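Local coordinates for protein condensin complex subunit 3 (Schizosaccharomyces pombe, PDB 5OQR) that serves as a regulatory subunit of the condensin complex, which is required to convert interphase chromatin into mitotic-like condensed chromosomes, at residues R39-I44 against R59-F64; D76-I81 against A105-C110. All coordinates share one frame; numbering follows the deposited sequence.

Both contacts lie near the N terminus, in the first part of the helical chain. The chain leaves helix 33-42, turns, and runs into helix 52-69. Contact 1 closes this first loop, of 14 intervening residues. A second turn leads to helix 78-86, and helix 94-108 follows. Contact 2 closes that second loop, with 23 residues between its segments. The loops follow in series, with neither enclosing nor crossing the other. Even so, the centres of contact 1 and contact 2 are only about 11 Å apart. Leu41 of contact 1 packs on Ile81 of contact 2, and Val62 packs on Arg106. Through these touches the two helix pairs pack side by side.

Contact 1. Residues R39-I44 against R59-F64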
ATOM      1  N   ARG A  39      28.328  -7.341 -42.326  1.00 90.63           N
ATOM      2  CA  ARG A  39      27.416  -8.188 -43.084  1.00 95.17           C
ATOM      3  C   ARG A  39      26.673  -9.148 -42.162  1.00 89.67           C
ATOM      4  O   ARG A  39      25.487  -9.430 -42.369  1.00 89.67           O
ATOM      5  CB  ARG A  39      28.194  -8.956 -44.152  1.00102.32           C
ATOM      6  CG  ARG A  39      27.335  -9.763 -45.101  1.00 96.57           C
ATOM      7  CD  ARG A  39      28.202 -10.555 -46.067  1.00102.14           C
ATOM      8  NE  ARG A  39      27.497 -11.706 -46.625  1.00107.85           N
ATOM      9  CZ  ARG A  39      28.068 -12.642 -47.376  1.00100.73           C
ATOM     10  NH1 ARG A  39      29.362 -12.574 -47.664  1.00106.53           N
ATOM     11  NH2 ARG A  39      27.346 -13.653 -47.840  1.00 96.18           N
ATOM     12  N   ALA A  40      27.359  -9.663 -41.138  1.00 93.92           N
ATOM     13  CA  ALA A  40      26.695 -10.517 -40.161  1.00 91.68           C
ATOM     14  C   ALA A  40      25.672  -9.730 -39.355  1.00 83.82           C
ATOM     15  O   ALA A  40      24.605 -10.253 -39.013  1.00 81.64           O
ATOM     16  CB  ALA A  40      27.728 -11.156 -39.232  1.00 95.43           C
ATOM     17  N   LEU A  41      25.978  -8.470 -39.044  1.00 82.56           N
ATOM     18  CA  LEU A  41      25.063  -7.650 -38.261  1.00 87.23           C
ATOM     19  C   LEU A  41      23.877  -7.184 -39.097  1.00 88.25           C
ATOM     20  O   LEU A  41      22.747  -7.139 -38.599  1.00 87.71           O
ATOM     21  CB  LEU A  41      25.812  -6.455 -37.676  1.00 82.27           C
ATOM     22  CG  LEU A  41      26.929  -6.854 -36.709  1.00 83.83           C
ATOM     23  CD1 LEU A  41      27.856  -5.697 -36.459  1.00 73.87           C
ATOM     24  CD2 LEU A  41      26.345  -7.351 -35.400  1.00 79.40           C
ATOM     25  N   ASN A  42      24.114  -6.838 -40.364  1.00 84.80           N
ATOM     26  CA  ASN A  42      23.007  -6.521 -41.257  1.00 81.99           C
ATOM     27  C   ASN A  42      21.979  -7.644 -41.275  1.00 78.98           C
ATOM     28  O   ASN A  42      20.790  -7.396 -41.495  1.00 83.28           O
ATOM     29  CB  ASN A  42      23.531  -6.258 -42.669  1.00 89.25           C
ATOM     30  CG  ASN A  42      24.475  -5.073 -42.729  1.00 91.28           C
ATOM     31  OD1 ASN A  42      24.362  -4.134 -41.942  1.00 94.52           O
ATOM     32  ND2 ASN A  42      25.414  -5.112 -43.667  1.00 86.43           N
ATOM     33  N   ILE A  43      22.420  -8.884 -41.043  1.00 83.08           N
ATOM     34  CA  ILE A  43      21.506 -10.019 -40.941  1.00 92.17           C
ATOM     35  C   ILE A  43      20.968 -10.191 -39.527  1.00 93.75           C
ATOM     36  O   ILE A  43      20.029 -10.974 -39.321  1.00 89.48           O
ATOM     37  CB  ILE A  43      22.219 -11.287 -41.458  1.00 95.60           C
ATOM     38  CG1 ILE A  43      22.230 -11.257 -42.994  1.00 90.96           C
ATOM     39  CG2 ILE A  43      21.571 -12.571 -40.916  1.00 98.30           C
ATOM     40  CD1 ILE A  43      22.778 -12.490 -43.659  1.00101.26           C
ATOM     41  N   ILE A  44      21.521  -9.475 -38.546  1.00 86.97           N
ATOM     42  CA  ILE A  44      20.919  -9.450 -37.218  1.00 86.93           C
ATOM     43  C   ILE A  44      19.802  -8.419 -37.136  1.00 87.85           C
ATOM     44  O   ILE A  44      18.929  -8.532 -36.267  1.00 91.76           O
ATOM     45  CB  ILE A  44      22.007  -9.201 -36.160  1.00 88.35           C
ATOM     46  CG1 ILE A  44      22.694 -10.525 -35.816  1.00 87.47           C
ATOM     47  CG2 ILE A  44      21.432  -8.565 -34.892  1.00 88.15           C
ATOM     48  CD1 ILE A  44      24.004 -10.375 -35.092  1.00 94.43           C
ATOM     49  N   ARG A  59      26.155 -12.206 -28.523  1.00103.85           N
ATOM     50  CA  ARG A  59      27.015 -12.536 -27.392  1.00102.62           C
ATOM     51  C   ARG A  59      28.407 -12.933 -27.865  1.00103.80           C
ATOM     52  O   ARG A  59      29.412 -12.544 -27.260  1.00103.51           O
ATOM     53  CB  ARG A  59      26.391 -13.663 -26.568  1.00108.02           C
ATOM     54  CG  ARG A  59      25.212 -13.236 -25.712  1.00116.68           C
ATOM     55  CD  ARG A  59      25.653 -12.429 -24.506  1.00119.91           C
ATOM     56  NE  ARG A  59      24.521 -12.067 -23.659  1.00118.65           N
ATOM     57  CZ  ARG A  59      23.905 -12.905 -22.832  1.00128.12           C
ATOM     58  NH1 ARG A  59      24.305 -14.167 -22.736  1.00126.93           N
ATOM     59  NH2 ARG A  59      22.882 -12.484 -22.102  1.00132.67           N
ATOM     60  N   PHE A  60      28.487 -13.709 -28.948  1.00105.45           N
ATOM     61  CA  PHE A  60      29.788 -14.115 -29.470  1.00103.02           C
ATOM     62  C   PHE A  60      30.616 -12.909 -29.887  1.00 94.74           C
ATOM     63  O   PHE A  60      31.835 -12.878 -29.673  1.00 96.20           O
ATOM     64  CB  PHE A  60      29.608 -15.064 -30.656  1.00108.27           C
ATOM     65  CG  PHE A  60      30.859 -15.265 -31.462  1.00107.23           C
ATOM     66  CD1 PHE A  60      30.884 -14.961 -32.812  1.00104.18           C
ATOM     67  CD2 PHE A  60      32.012 -15.743 -30.867  1.00105.66           C
ATOM     68  CE1 PHE A  60      32.035 -15.139 -33.553  1.00105.62           C
ATOM     69  CE2 PHE A  60      33.165 -15.923 -31.604  1.00105.82           C
ATOM     70  CZ  PHE A  60      33.176 -15.621 -32.947  1.00107.87           C
ATOM     71  N   LEU A  61      29.978 -11.906 -30.487  1.00 98.96           N
ATOM     72  CA  LEU A  61      30.722 -10.769 -31.016  1.00 96.17           C
ATOM     73  C   LEU A  61      31.298  -9.918 -29.890  1.00 99.44           C
ATOM     74  O   LEU A  61      32.499  -9.631 -29.871  1.00103.81           O
ATOM     75  CB  LEU A  61      29.821  -9.945 -31.935  1.00 96.41           C
ATOM     76  CG  LEU A  61      29.324 -10.719 -33.163  1.00103.30           C
ATOM     77  CD1 LEU A  61      28.300  -9.913 -33.944  1.00 98.88           C
ATOM     78  CD2 LEU A  61      30.483 -11.119 -34.069  1.00107.98           C
ATOM     79  N   VAL A  62      30.459  -9.514 -28.932  1.00101.77           N
ATOM     80  CA  VAL A  62      30.968  -8.774 -27.779  1.00101.31           C
ATOM     81  C   VAL A  62      32.086  -9.561 -27.111  1.00100.17           C
ATOM     82  O   VAL A  62      33.060  -8.987 -26.609  1.00 95.72           O
ATOM     83  CB  VAL A  62      29.829  -8.458 -26.790  1.00 95.03           C
ATOM     84  CG1 VAL A  62      28.756  -7.616 -27.459  1.00 95.83           C
ATOM     85  CG2 VAL A  62      29.228  -9.738 -26.219  1.00108.45           C
ATOM     86  N   THR A  63      31.967 -10.890 -27.103  1.00100.61           N
ATOM     87  CA  THR A  63      33.003 -11.724 -26.507  1.00 96.92           C
ATOM     88  C   THR A  63      34.301 -11.629 -27.297  1.00 99.44           C
ATOM     89  O   THR A  63      35.386 -11.539 -26.710  1.00100.49           O
ATOM     90  CB  THR A  63      32.531 -13.176 -26.433  1.00 98.98           C
ATOM     91  OG1 THR A  63      31.219 -13.229 -25.860  1.00108.75           O
ATOM     92  CG2 THR A  63      33.475 -14.005 -25.578  1.00101.28           C
ATOM     93  N   PHE A  64      34.212 -11.643 -28.628  1.00 96.83           N
ATOM     94  CA  PHE A  64      35.417 -11.597 -29.446  1.00 97.71           C
ATOM     95  C   PHE A  64      36.075 -10.225 -29.390  1.00100.55           C
ATOM     96  O   PHE A  64      37.307 -10.124 -29.339  1.00103.69           O
ATOM     97  CB  PHE A  64      35.087 -11.969 -30.889  1.00 99.53           C
ATOM     98  CG  PHE A  64      36.233 -11.776 -31.835  1.00104.17           C
ATOM     99  CD1 PHE A  64      37.358 -12.579 -31.753  1.00117.93           C
ATOM    100  CD2 PHE A  64      36.187 -10.796 -32.808  1.00101.26           C
ATOM    101  CE1 PHE A  64      38.416 -12.405 -32.623  1.00113.65           C
ATOM    102  CE2 PHE A  64      37.239 -10.619 -33.682  1.00110.12           C
ATOM    103  CZ  PHE A  64      38.356 -11.425 -33.589  1.00110.21           C
TER
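Leu41 and Leu61 carry this contact, and it is purely apolar. Methyl CD2 of Leu41 meets methyl CD1 of Leu61 at 3.5 Å. The two leucines point in opposite directions, lie alongside each other and overlap at their branched ends. Leu61 leaves its backbone toward residues 39-44. Its CG is anti to the carbonyl carbon (chi1 -62°), and from there CD1 is the branch that does the touching. Leu41 starts off to one side of the partner helix, but its branched end comes closer. A second, looser touch comes from Ile44. Its CD1 lies 4.5 Å from the same Leu61 CD1. One methyl of Leu61 therefore takes both neighbours. The CA atoms of Leu41 and Leu61 are 9.7 Å from each other, and the branch ends bridge that spacing.

Backbone hydrogen bonds run within each segment. Phe64 N bonds to Phe60 O at 2.9 Å, one turn of helix 52-69. The side chain of Asn42 bonds elsewhere, through OD1 to His84 NE2 of helix 78-86.

Other helices fill in the surroundings. Ile7 of helix 3-9 touches Ala40 and Leu61, and Ile103 of helix 94-108 touches Leu41 and Ile44. Residues 59-64 belong to the first HEAT repeat, and apolar packing between successive helices is characteristic of HEAT-repeat solenoids.

Contact 2. Residues D76-I81 against A105-C110; sequences DIVQPI and ARVVNC
Val107 holds CG1 anti to its own nitrogen (chi1 180°), and Val78 does the same (chi1 177°). These torsions bring the two CG1 methyls against each other, 4.0 Å apart. The valine side chains run alongside each other, pointing opposite ways. Ile81 sits one turn after Val78, and CG2 is its branch that meets Val107. These two side chains approach tip to tip. Ile81 CG2 lies 3.8 Å from Val107 CG1. A single methyl of Val107 thus touches both partners on helix 78-86. Val78 and Val107 also have the nearest CA atoms, at 6.9 Å. This is the seam of a helical hairpin, as expected of a HEAT repeat, and residues 77-81 and 105-110 fall in the second repeat of the chain. All three touching side chains are buried. The start of helix 78-86 packs here on the last turns of helix 94-108. Cys110 N bonds to Val107 O at 2.8 Å. Two of the three residues have further apolar neighbours. Val78 also meets Val65 of helix 52-69, and Ile81 meets Leu38 of helix 33-42.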
ATOM      1  N   ASP A  76      40.971  -1.000 -34.316  1.00123.60           N
ATOM      2  CA  ASP A  76      39.834  -0.302 -33.722  1.00117.54           C
ATOM      3  C   ASP A  76      38.607  -0.636 -34.559  1.00111.55           C
ATOM      4  O   ASP A  76      38.366  -0.024 -35.603  1.00111.35           O
ATOM      5  CB  ASP A  76      40.081   1.202 -33.663  1.00125.48           C
ATOM      6  CG  ASP A  76      41.169   1.577 -32.676  1.00137.77           C
ATOM      7  OD1 ASP A  76      41.487   0.750 -31.796  1.00141.26           O
ATOM      8  OD2 ASP A  76      41.703   2.702 -32.773  1.00133.38           O
ATOM      9  N   ILE A  77      37.830  -1.612 -34.095  1.00114.30           N
ATOM     10  CA  ILE A  77      36.626  -2.052 -34.793  1.00112.20           C
ATOM     11  C   ILE A  77      35.353  -1.556 -34.127  1.00108.66           C
ATOM     12  O   ILE A  77      34.282  -1.621 -34.752  1.00102.59           O
ATOM     13  CB  ILE A  77      36.591  -3.591 -34.934  1.00106.22           C
ATOM     14  CG1 ILE A  77      35.353  -4.038 -35.717  1.00101.52           C
ATOM     15  CG2 ILE A  77      36.646  -4.259 -33.564  1.00108.35           C
ATOM     16  CD1 ILE A  77      35.346  -5.502 -36.080  1.00106.56           C
ATOM     17  N   VAL A  78      35.431  -1.030 -32.903  1.00111.29           N
ATOM     18  CA  VAL A  78      34.237  -0.511 -32.245  1.00109.29           C
ATOM     19  C   VAL A  78      33.766   0.769 -32.924  1.00105.20           C
ATOM     20  O   VAL A  78      32.560   1.027 -33.019  1.00105.49           O
ATOM     21  CB  VAL A  78      34.508  -0.287 -30.746  1.00116.14           C
ATOM     22  CG1 VAL A  78      33.287   0.336 -30.068  1.00112.31           C
ATOM     23  CG2 VAL A  78      34.867  -1.604 -30.078  1.00113.07           C
ATOM     24  N   GLN A  79      34.702   1.597 -33.402  1.00102.62           N
ATOM     25  CA  GLN A  79      34.299   2.851 -34.036  1.00104.26           C
ATOM     26  C   GLN A  79      33.628   2.599 -35.377  1.00105.83           C
ATOM     27  O   GLN A  79      32.531   3.139 -35.607  1.00100.08           O
ATOM     28  CB  GLN A  79      35.502   3.790 -34.169  1.00112.64           C
ATOM     29  CG  GLN A  79      36.384   3.887 -32.921  1.00109.32           C
ATOM     30  CD  GLN A  79      36.214   5.190 -32.166  1.00115.78           C
ATOM     31  OE1 GLN A  79      35.429   6.055 -32.550  1.00117.30           O
ATOM     32  NE2 GLN A  79      36.956   5.336 -31.076  1.00119.09           N
ATOM     33  N   PRO A  80      34.190   1.800 -36.288  1.00107.38           N
ATOM     34  CA  PRO A  80      33.460   1.519 -37.538  1.00103.47           C
ATOM     35  C   PRO A  80      32.106   0.866 -37.312  1.00104.24           C
ATOM     36  O   PRO A  80      31.112   1.271 -37.930  1.00108.07           O
ATOM     37  CB  PRO A  80      34.425   0.598 -38.299  1.00105.58           C
ATOM     38  CG  PRO A  80      35.761   0.851 -37.700  1.00108.49           C
ATOM     39  CD  PRO A  80      35.515   1.156 -36.269  1.00105.01           C
ATOM     40  N   ILE A  81      32.038  -0.145 -36.443  1.00100.22           N
ATOM     41  CA  ILE A  81      30.781  -0.856 -36.227  1.00 98.75           C
ATOM     42  C   ILE A  81      29.710   0.101 -35.718  1.00 97.11           C
ATOM     43  O   ILE A  81      28.546   0.029 -36.127  1.00 93.54           O
ATOM     44  CB  ILE A  81      30.993  -2.039 -35.262  1.00 91.00           C
ATOM     45  CG1 ILE A  81      29.726  -2.890 -35.166  1.00 90.33           C
ATOM     46  CG2 ILE A  81      31.390  -1.542 -33.888  1.00 98.31           C
ATOM     47  CD1 ILE A  81      29.883  -4.134 -34.311  1.00 89.71           C
ATOM     48  N   ALA A 105      24.181  -0.743 -27.535  1.00 83.31           N
ATOM     49  CA  ALA A 105      24.265  -0.811 -26.080  1.00 84.78           C
ATOM     50  C   ALA A 105      25.375  -1.752 -25.637  1.00 84.92           C
ATOM     51  O   ALA A 105      26.164  -1.426 -24.742  1.00 88.65           O
ATOM     52  CB  ALA A 105      22.924  -1.258 -25.498  1.00 84.60           C
ATOM     53  N   ARG A 106      25.456  -2.929 -26.256  1.00 86.43           N
ATOM     54  CA  ARG A 106      26.422  -3.929 -25.819  1.00 82.66           C
ATOM     55  C   ARG A 106      27.828  -3.615 -26.316  1.00 87.14           C
ATOM     56  O   ARG A 106      28.804  -3.819 -25.586  1.00 96.04           O
ATOM     57  CB  ARG A 106      25.995  -5.314 -26.302  1.00 83.14           C
ATOM     58  CG  ARG A 106      24.620  -5.749 -25.825  1.00 86.97           C
ATOM     59  CD  ARG A 106      24.439  -7.247 -25.998  1.00 92.13           C
ATOM     60  NE  ARG A 106      23.077  -7.687 -25.706  1.00 93.57           N
ATOM     61  CZ  ARG A 106      22.668  -8.949 -25.777  1.00 98.10           C
ATOM     62  NH1 ARG A 106      21.411  -9.258 -25.495  1.00 97.32           N
ATOM     63  NH2 ARG A 106      23.515  -9.908 -26.130  1.00105.20           N
ATOM     64  N   VAL A 107      27.954  -3.118 -27.547  1.00 91.52           N
ATOM     65  CA  VAL A 107      29.277  -2.949 -28.139  1.00102.06           C
ATOM     66  C   VAL A 107      30.010  -1.777 -27.495  1.00 97.38           C
ATOM     67  O   VAL A 107      31.195  -1.883 -27.159  1.00 94.07           O
ATOM     68  CB  VAL A 107      29.163  -2.783 -29.665  1.00 94.98           C
ATOM     69  CG1 VAL A 107      30.540  -2.595 -30.286  1.00101.84           C
ATOM     70  CG2 VAL A 107      28.478  -3.995 -30.277  1.00 92.10           C
ATOM     71  N   VAL A 108      29.328  -0.642 -27.317  1.00 96.18           N
ATOM     72  CA  VAL A 108      29.980   0.506 -26.694  1.00101.72           C
ATOM     73  C   VAL A 108      30.488   0.139 -25.309  1.00113.02           C
ATOM     74  O   VAL A 108      31.526   0.643 -24.865  1.00116.03           O
ATOM     75  CB  VAL A 108      29.025   1.716 -26.635  1.00 83.01           C
ATOM     76  CG1 VAL A 108      27.894   1.477 -25.635  1.00 86.98           C
ATOM     77  CG2 VAL A 108      29.796   2.977 -26.279  1.00 85.21           C
ATOM     78  N   ASN A 109      29.774  -0.743 -24.608  1.00109.28           N
ATOM     79  CA  ASN A 109      30.193  -1.173 -23.281  1.00112.96           C
ATOM     80  C   ASN A 109      31.532  -1.897 -23.296  1.00117.34           C
ATOM     81  O   ASN A 109      32.130  -2.079 -22.230  1.00120.38           O
ATOM     82  CB  ASN A 109      29.122  -2.080 -22.672  1.00109.87           C
ATOM     83  CG  ASN A 109      29.418  -2.442 -21.230  1.00104.72           C
ATOM     84  OD1 ASN A 109      29.820  -1.593 -20.435  1.00101.70           O
ATOM     85  ND2 ASN A 109      29.225  -3.711 -20.889  1.00 94.90           N
ATOM     86  N   CYS A 110      32.018  -2.313 -24.469  1.00115.47           N
ATOM     87  CA  CYS A 110      33.277  -3.041 -24.552  1.00115.76           C
ATOM     88  C   CYS A 110      34.495  -2.157 -24.322  1.00118.70           C
ATOM     89  O   CYS A 110      35.594  -2.687 -24.136  1.00120.50           O
ATOM     90  CB  CYS A 110      33.389  -3.727 -25.914  1.00111.58           C
ATOM     91  SG  CYS A 110      32.196  -5.059 -26.158  1.00 89.90           S
TER